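Local coordinates for putative flavoprotein decarboxylase (PDB 6JLS) that probably decarboxylates a cysteine-containing substrate with the help of bound flavin mononucleotide, in the biosynthesis of thioviridamide, at residues L51-Q56 / L73-V78; T20-G25 / V96-A101. All blocks are in the same frame, centred on the assembly; numbering follows the deposited sequence.

From the N terminus, the chain enters contact 2 at 20-25, the end of strand 18-23 and the turn after it, in a parallel, Rossmann-like sheet. It next runs through strand 46-51 into 51-56; beyond helix 61-64, segment 73-78 comes back on 51-56 and closes the short inner loop of contact 1, before 96-101 closes the long outer one. Contact 1 is thus nested inside contact 2. The outer contact joins the two central strands; the inner one joins the end of strand 46-51 and its following turn to edge strand 72-73 and helix 75-81. The two meet where Thr52 N probably donates to Leu23 O, and both reach FMN.

Contact 1: L51-Q56 / L73-V78; sequences LTPSAQ and LTDETV. With FMN (flavin mononucleotide), chain B.
The amide of Gln56 carries the methyl of Thr74 over one face, CG2 standing 3.7 Å from Gln56 CD, while the carboxylate of Glu76 lies at the edge that bears OE1 and NE2. Amide and carboxylate planes are 31° apart, and Gln56 OE1 stands 3.4 Å from both Glu76 OE1 and OE2, acceptor against acceptor. Water 3 can bridge the pair, accepting from Gln56 NE2, also meeting Thr74 OG1 and reaching Glu76 OE2 only weakly; the Glu76 side chain is poorly ordered, so the bridge is tentative.

A second carboxylate, that of Asp75, sets OD1 against the Pro53 ring, 3.4 Å from CD, and turns OD2 to the backbone N of Ile117. Water 2 donates to Asp75 OD1 at 2.6 Å and to Leu51 O, and water 1 lies between the same two residues, accepting from Asp75 N. Beside these waters the backbones meet directly, Leu51 N donating to Leu73 O at 3.0 Å.

Thr74 is the N-cap of helix 75-81. With chi1 at 66°, OG1 sits between the backbone N and the carbonyl carbon and takes the nearly straight bond from Thr77 N at 3.2 Å, leaving CG2 to face Gln56. Thr52 uses its hydroxyl in a comparable way in an ST motif: OG1 accepts from Ala55 N at 3.0 Å and donates to FMN O3P at 2.5 Å.

With Ile117 N on OD2, water on OD1 and a place in the first turn of a helix, the Asp75 carboxylate is probably stabilised as an anion. The turn is tied to its neighbour largely through water, and its Thr52 hydroxyl, oriented by Ala55 N, grips the flavin phosphate.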
loop_
_atom_site.group_PDB
_atom_site.type_symbol
_atom_site.label_atom_id
_atom_site.label_comp_id
_atom_site.label_asym_id
_atom_site.label_seq_id
_atom_site.Cartn_x
_atom_site.Cartn_y
_atom_site.Cartn_z
ATOM N N LEU A 51 -15.927 -13.403 -16.574
ATOM C CA LEU A 51 -15.097 -14.278 -15.754
ATOM C C LEU A 51 -15.546 -14.196 -14.302
ATOM O O LEU A 51 -15.893 -13.117 -13.810
ATOM C CB LEU A 51 -13.590 -13.895 -15.843
ATOM C CG LEU A 51 -12.799 -14.109 -17.143
ATOM C CD1 LEU A 51 -13.349 -13.279 -18.281
ATOM C CD2 LEU A 51 -11.336 -13.753 -16.938
ATOM N N THR A 52 -15.546 -15.327 -13.624
ATOM C CA THR A 52 -15.663 -15.286 -12.183
ATOM C C THR A 52 -14.326 -14.862 -11.586
ATOM O O THR A 52 -13.278 -14.997 -12.230
ATOM C CB THR A 52 -16.047 -16.656 -11.632
ATOM O OG1 THR A 52 -14.901 -17.511 -11.699
ATOM C CG2 THR A 52 -17.224 -17.269 -12.408
ATOM N N PRO A 53 -14.322 -14.361 -10.352
ATOM C CA PRO A 53 -13.026 -14.073 -9.706
ATOM C C PRO A 53 -12.062 -15.259 -9.722
ATOM O O PRO A 53 -10.900 -15.081 -10.106
ATOM C CB PRO A 53 -13.429 -13.666 -8.281
ATOM C CG PRO A 53 -14.803 -13.075 -8.453
ATOM C CD PRO A 53 -15.465 -13.901 -9.544
ATOM N N SER A 54 -12.508 -16.476 -9.356
ATOM C CA SER A 54 -11.586 -17.616 -9.377
ATOM C C SER A 54 -11.073 -17.921 -10.778
ATOM O O SER A 54 -9.941 -18.395 -10.930
ATOM C CB SER A 54 -12.244 -18.863 -8.795
ATOM O OG SER A 54 -12.532 -18.680 -7.422
ATOM N N ALA A 55 -11.880 -17.673 -11.812
ATOM C CA ALA A 55 -11.414 -17.921 -13.169
ATOM C C ALA A 55 -10.196 -17.077 -13.522
ATOM O O ALA A 55 -9.391 -17.491 -14.369
ATOM C CB ALA A 55 -12.542 -17.652 -14.166
ATOM N N GLN A 56 -10.035 -15.911 -12.893
ATOM C CA GLN A 56 -8.919 -15.025 -13.207
ATOM C C GLN A 56 -7.575 -15.545 -12.714
ATOM O O GLN A 56 -6.540 -14.977 -13.090
ATOM C CB GLN A 56 -9.174 -13.625 -12.640
ATOM C CG GLN A 56 -10.388 -12.986 -13.275
ATOM C CD GLN A 56 -10.673 -11.610 -12.750
ATOM O OE1 GLN A 56 -11.656 -11.393 -12.028
ATOM N NE2 GLN A 56 -9.829 -10.656 -13.123
ATOM N N LEU A 73 -15.634 -8.936 -19.252
ATOM C CA LEU A 73 -16.174 -8.415 -18.006
ATOM C C LEU A 73 -15.659 -9.224 -16.833
ATOM O O LEU A 73 -15.716 -10.462 -16.841
ATOM C CB LEU A 73 -17.703 -8.445 -18.001
ATOM C CG LEU A 73 -18.431 -7.731 -19.136
ATOM C CD1 LEU A 73 -18.699 -8.702 -20.270
ATOM C CD2 LEU A 73 -19.728 -7.121 -18.648
ATOM N N THR A 74 -15.163 -8.523 -15.830
ATOM C CA THR A 74 -14.935 -9.099 -14.523
ATOM C C THR A 74 -15.717 -8.300 -13.494
ATOM O O THR A 74 -16.251 -7.222 -13.773
ATOM C CB THR A 74 -13.453 -9.096 -14.176
ATOM O OG1 THR A 74 -13.033 -7.739 -14.054
ATOM C CG2 THR A 74 -12.668 -9.777 -15.286
ATOM N N ASP A 75 -15.774 -8.846 -12.287
ATOM C CA ASP A 75 -16.446 -8.147 -11.201
ATOM C C ASP A 75 -15.840 -6.761 -10.955
ATOM O O ASP A 75 -16.576 -5.800 -10.694
ATOM C CB ASP A 75 -16.418 -9.025 -9.951
ATOM C CG ASP A 75 -17.473 -10.135 -10.005
ATOM O OD1 ASP A 75 -17.228 -11.197 -10.605
ATOM O OD2 ASP A 75 -18.582 -9.933 -9.476
ATOM N N GLU A 76 -14.512 -6.625 -11.068
ATOM C CA GLU A 76 -13.865 -5.335 -10.835
ATOM C C GLU A 76 -14.142 -4.367 -11.976
ATOM O O GLU A 76 -14.428 -3.188 -11.741
ATOM C CB GLU A 76 -12.357 -5.513 -10.653
ATOM C CG GLU A 76 -11.950 -6.582 -9.641
ATOM C CD GLU A 76 -11.881 -7.987 -10.243
ATOM O OE1 GLU A 76 -12.934 -8.639 -10.427
ATOM O OE2 GLU A 76 -10.757 -8.440 -10.538
ATOM N N THR A 77 -14.053 -4.849 -13.214
ATOM C CA THR A 77 -14.403 -4.044 -14.383
ATOM C C THR A 77 -15.797 -3.437 -14.250
ATOM O O THR A 77 -15.979 -2.227 -14.438
ATOM C CB THR A 77 -14.311 -4.915 -15.639
ATOM O OG1 THR A 77 -12.939 -5.055 -16.007
ATOM C CG2 THR A 77 -15.095 -4.323 -16.803
ATOM N N VAL A 78 -16.792 -4.260 -13.923
ATOM C CA VAL A 78 -18.168 -3.784 -13.836
ATOM C C VAL A 78 -18.349 -2.847 -12.650
ATOM O O VAL A 78 -19.084 -1.858 -12.745
ATOM C CB VAL A 78 -19.115 -4.996 -13.772
ATOM C CG1 VAL A 78 -20.553 -4.574 -13.503
ATOM C CG2 VAL A 78 -19.027 -5.790 -15.079
HETATM N N1 FMN B . -13.732 -26.685 -9.291
HETATM C C2 FMN B . -14.586 -27.271 -10.198
HETATM O O2 FMN B . -15.790 -27.307 -9.958
HETATM N N3 FMN B . -14.091 -27.823 -11.362
HETATM C C4 FMN B . -12.738 -27.790 -11.631
HETATM O O4 FMN B . -12.289 -28.279 -12.670
HETATM C C4A FMN B . -11.877 -27.196 -10.716
HETATM N N5 FMN B . -10.521 -27.155 -10.975
HETATM C C5A FMN B . -9.656 -26.573 -10.072
HETATM C C6 FMN B . -8.298 -26.554 -10.359
HETATM C C7 FMN B . -7.407 -25.964 -9.461
HETATM C C7M FMN B . -5.937 -25.957 -9.795
HETATM C C8 FMN B . -7.887 -25.392 -8.266
HETATM C C8M FMN B . -6.931 -24.753 -7.294
HETATM C C9 FMN B . -9.259 -25.419 -7.984
HETATM C C9A FMN B . -10.146 -26.012 -8.890
HETATM N N10 FMN B . -11.510 -26.053 -8.631
HETATM C C10 FMN B . -12.375 -26.640 -9.541
HETATM C "C1'" FMN B . -12.060 -25.438 -7.377
HETATM C "C2'" FMN B . -12.658 -24.066 -7.730
HETATM O "O2'" FMN B . -11.682 -23.165 -8.228
HETATM C "C3'" FMN B . -13.362 -23.436 -6.536
HETATM O "O3'" FMN B . -14.516 -24.192 -6.255
HETATM C "C4'" FMN B . -13.717 -21.985 -6.858
HETATM O "O4'" FMN B . -14.192 -21.260 -5.736
HETATM C "C5'" FMN B . -14.745 -21.911 -7.978
HETATM O "O5'" FMN B . -15.069 -20.547 -8.101
HETATM P P FMN B . -16.071 -20.024 -9.232
HETATM O O1P FMN B . -17.070 -21.119 -9.559
HETATM O O2P FMN B . -16.821 -18.820 -8.702
HETATM O O3P FMN B . -15.295 -19.687 -10.479
HETATM O O HOH W 1 -14.807 -11.528 -11.978
HETATM O O HOH W 2 -18.095 -12.951 -12.249
HETATM O O HOH W 3 -10.403 -7.605 -13.126
#

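Contact 2: T20-G25 / V96-A101; sequences TMCLSG and VVVAPA. With FMN (flavin mononucleotide), chain B.
Cys22 and Val98 pack where the two parallel strands run closest, CB of Cys22 lying 3.7 Å from CG2 of Val98. SG, anti to the carbonyl carbon (chi1 -64°), swings back along the same face to rest near Val96 CG1. Beneath these side chains the backbones are bonded in regular parallel fashion: Val97 N to Thr20 O at 2.9 Å, Cys22 N to Val97 O at a short 2.6 Å, and Ala99 N to Cys22 O at 3.1 Å.

Beyond Cys22 the backbone bonding weakens, though packing stays close. The second chain segment turns a corner at Ala99 and the cis-peptide-linked Pro100, and the last backbone bond, Ser24 N to Pro100 O, is weak. Leu23 nonetheless brings CD2 to 3.2 Å from Ala99 O, and Ser24 lays CB against Pro100 O. This less regularly bonded end is still buried and opens onto the cofactor rather than onto solvent. Ser24 OG is engaged by the hydroxyls of Thr102 and Thr105, both FMN-binding residues. Gly25 then holds FMN at two points, N donating to O3P at 2.6 Å and O accepting from O2' at 2.7 Å; glycine leaves the backbone close against the phosphate.

FMN thus sits at the carboxyl ends of the central strands, as in other Rossmann-like flavoproteins. Strand 18-23 lies between 46-51 and 95-101, and on the face of Met21 and Val97 the sheet is covered by helices 32-40 and 182-193, Phe185 touching both residues.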
loop_
_atom_site.group_PDB
_atom_site.type_symbol
_atom_site.label_atom_id
_atom_site.label_comp_id
_atom_site.label_asym_id
_atom_site.label_seq_id
_atom_site.Cartn_x
_atom_site.Cartn_y
_atom_site.Cartn_z
ATOM N N THR A 20 -22.582 -14.702 -25.432
ATOM C CA THR A 20 -21.800 -14.412 -24.240
ATOM C C THR A 20 -21.254 -15.712 -23.664
ATOM O O THR A 20 -22.018 -16.635 -23.357
ATOM C CB THR A 20 -22.632 -13.665 -23.201
ATOM O OG1 THR A 20 -22.999 -12.380 -23.731
ATOM C CG2 THR A 20 -21.843 -13.474 -21.917
ATOM N N MET A 21 -19.933 -15.762 -23.519
ATOM C CA MET A 21 -19.180 -16.885 -22.977
ATOM C C MET A 21 -18.770 -16.578 -21.534
ATOM O O MET A 21 -18.165 -15.530 -21.265
ATOM C CB MET A 21 -17.955 -17.117 -23.868
ATOM C CG MET A 21 -16.907 -18.065 -23.347
ATOM S SD MET A 21 -15.593 -18.377 -24.584
ATOM C CE MET A 21 -15.696 -16.917 -25.596
ATOM N N CYS A 22 -19.095 -17.475 -20.604
ATOM C CA CYS A 22 -18.724 -17.293 -19.203
ATOM C C CYS A 22 -17.685 -18.324 -18.779
ATOM O O CYS A 22 -17.784 -19.505 -19.127
ATOM C CB CYS A 22 -19.938 -17.385 -18.274
ATOM S SG CYS A 22 -21.217 -16.108 -18.482
ATOM N N LEU A 23 -16.691 -17.871 -18.013
ATOM C CA LEU A 23 -15.581 -18.707 -17.579
ATOM C C LEU A 23 -15.531 -18.773 -16.057
ATOM O O LEU A 23 -15.536 -17.736 -15.384
ATOM C CB LEU A 23 -14.261 -18.169 -18.125
ATOM C CG LEU A 23 -14.133 -18.087 -19.648
ATOM C CD1 LEU A 23 -12.713 -17.667 -20.021
ATOM C CD2 LEU A 23 -14.475 -19.424 -20.277
ATOM N N SER A 24 -15.448 -19.991 -15.533
ATOM C CA SER A 24 -15.462 -20.346 -14.117
ATOM C C SER A 24 -14.044 -20.701 -13.640
ATOM O O SER A 24 -13.137 -20.952 -14.436
ATOM C CB SER A 24 -16.421 -21.538 -13.911
ATOM O OG SER A 24 -16.972 -21.555 -12.624
ATOM N N GLY A 25 -13.876 -20.804 -12.323
ATOM C CA GLY A 25 -12.584 -21.130 -11.748
ATOM C C GLY A 25 -12.142 -22.575 -11.896
ATOM O O GLY A 25 -11.862 -23.271 -10.910
ATOM N N VAL A 96 -26.041 -17.758 -23.965
ATOM C CA VAL A 96 -25.059 -17.613 -22.900
ATOM C C VAL A 96 -24.509 -18.999 -22.610
ATOM O O VAL A 96 -25.283 -19.918 -22.329
ATOM C CB VAL A 96 -25.695 -17.007 -21.634
ATOM C CG1 VAL A 96 -24.703 -16.996 -20.462
ATOM C CG2 VAL A 96 -26.260 -15.622 -21.922
ATOM N N VAL A 97 -23.187 -19.154 -22.683
ATOM C CA VAL A 97 -22.516 -20.429 -22.422
ATOM C C VAL A 97 -21.625 -20.277 -21.195
ATOM O O VAL A 97 -20.829 -19.334 -21.115
ATOM C CB VAL A 97 -21.677 -20.892 -23.625
ATOM C CG1 VAL A 97 -21.059 -22.258 -23.350
ATOM C CG2 VAL A 97 -22.519 -20.929 -24.866
ATOM N N VAL A 98 -21.754 -21.196 -20.241
ATOM C CA VAL A 98 -20.831 -21.280 -19.113
ATOM C C VAL A 98 -20.019 -22.554 -19.306
ATOM O O VAL A 98 -20.535 -23.676 -19.171
ATOM C CB VAL A 98 -21.544 -21.258 -17.756
ATOM C CG1 VAL A 98 -20.515 -21.226 -16.613
ATOM C CG2 VAL A 98 -22.462 -20.056 -17.663
ATOM N N ALA A 99 -18.743 -22.376 -19.635
ATOM C CA ALA A 99 -17.881 -23.471 -20.055
ATOM C C ALA A 99 -16.422 -23.066 -19.868
ATOM O O ALA A 99 -15.896 -22.250 -20.637
ATOM C CB ALA A 99 -18.160 -23.835 -21.509
ATOM N N PRO A 100 -15.733 -23.607 -18.858
ATOM C CA PRO A 100 -16.275 -24.605 -17.930
ATOM C C PRO A 100 -17.175 -24.009 -16.853
ATOM O O PRO A 100 -17.043 -22.834 -16.520
ATOM C CB PRO A 100 -15.020 -25.205 -17.309
ATOM C CG PRO A 100 -14.024 -24.057 -17.321
ATOM C CD PRO A 100 -14.328 -23.271 -18.569
ATOM N N ALA A 101 -18.080 -24.821 -16.316
ATOM C CA ALA A 101 -18.904 -24.457 -15.164
ATOM C C ALA A 101 -18.449 -25.305 -13.984
ATOM O O ALA A 101 -18.609 -26.531 -14.000
ATOM C CB ALA A 101 -20.393 -24.672 -15.454
HETATM N N1 FMN B . -13.732 -26.685 -9.291
HETATM C C2 FMN B . -14.586 -27.271 -10.198
HETATM O O2 FMN B . -15.790 -27.307 -9.958
HETATM N N3 FMN B . -14.091 -27.823 -11.362
HETATM C C4 FMN B . -12.738 -27.790 -11.631
HETATM O O4 FMN B . -12.289 -28.279 -12.670
HETATM C C4A FMN B . -11.877 -27.196 -10.716
HETATM N N5 FMN B . -10.521 -27.155 -10.975
HETATM C C5A FMN B . -9.656 -26.573 -10.072
HETATM C C6 FMN B . -8.298 -26.554 -10.359
HETATM C C7 FMN B . -7.407 -25.964 -9.461
HETATM C C7M FMN B . -5.937 -25.957 -9.795
HETATM C C8 FMN B . -7.887 -25.392 -8.266
HETATM C C8M FMN B . -6.931 -24.753 -7.294
HETATM C C9 FMN B . -9.259 -25.419 -7.984
HETATM C C9A FMN B . -10.146 -26.012 -8.890
HETATM N N10 FMN B . -11.510 -26.053 -8.631
HETATM C C10 FMN B . -12.375 -26.640 -9.541
HETATM C "C1'" FMN B . -12.060 -25.438 -7.377
HETATM C "C2'" FMN B . -12.658 -24.066 -7.730
HETATM O "O2'" FMN B . -11.682 -23.165 -8.228
HETATM C "C3'" FMN B . -13.362 -23.436 -6.536
HETATM O "O3'" FMN B . -14.516 -24.192 -6.255
HETATM C "C4'" FMN B . -13.717 -21.985 -6.858
HETATM O "O4'" FMN B . -14.192 -21.260 -5.736
HETATM C "C5'" FMN B . -14.745 -21.911 -7.978
HETATM O "O5'" FMN B . -15.069 -20.547 -8.101
HETATM P P FMN B . -16.071 -20.024 -9.232
HETATM O O1P FMN B . -17.070 -21.119 -9.559
HETATM O O2P FMN B . -16.821 -18.820 -8.702
HETATM O O3P FMN B . -15.295 -19.687 -10.479
#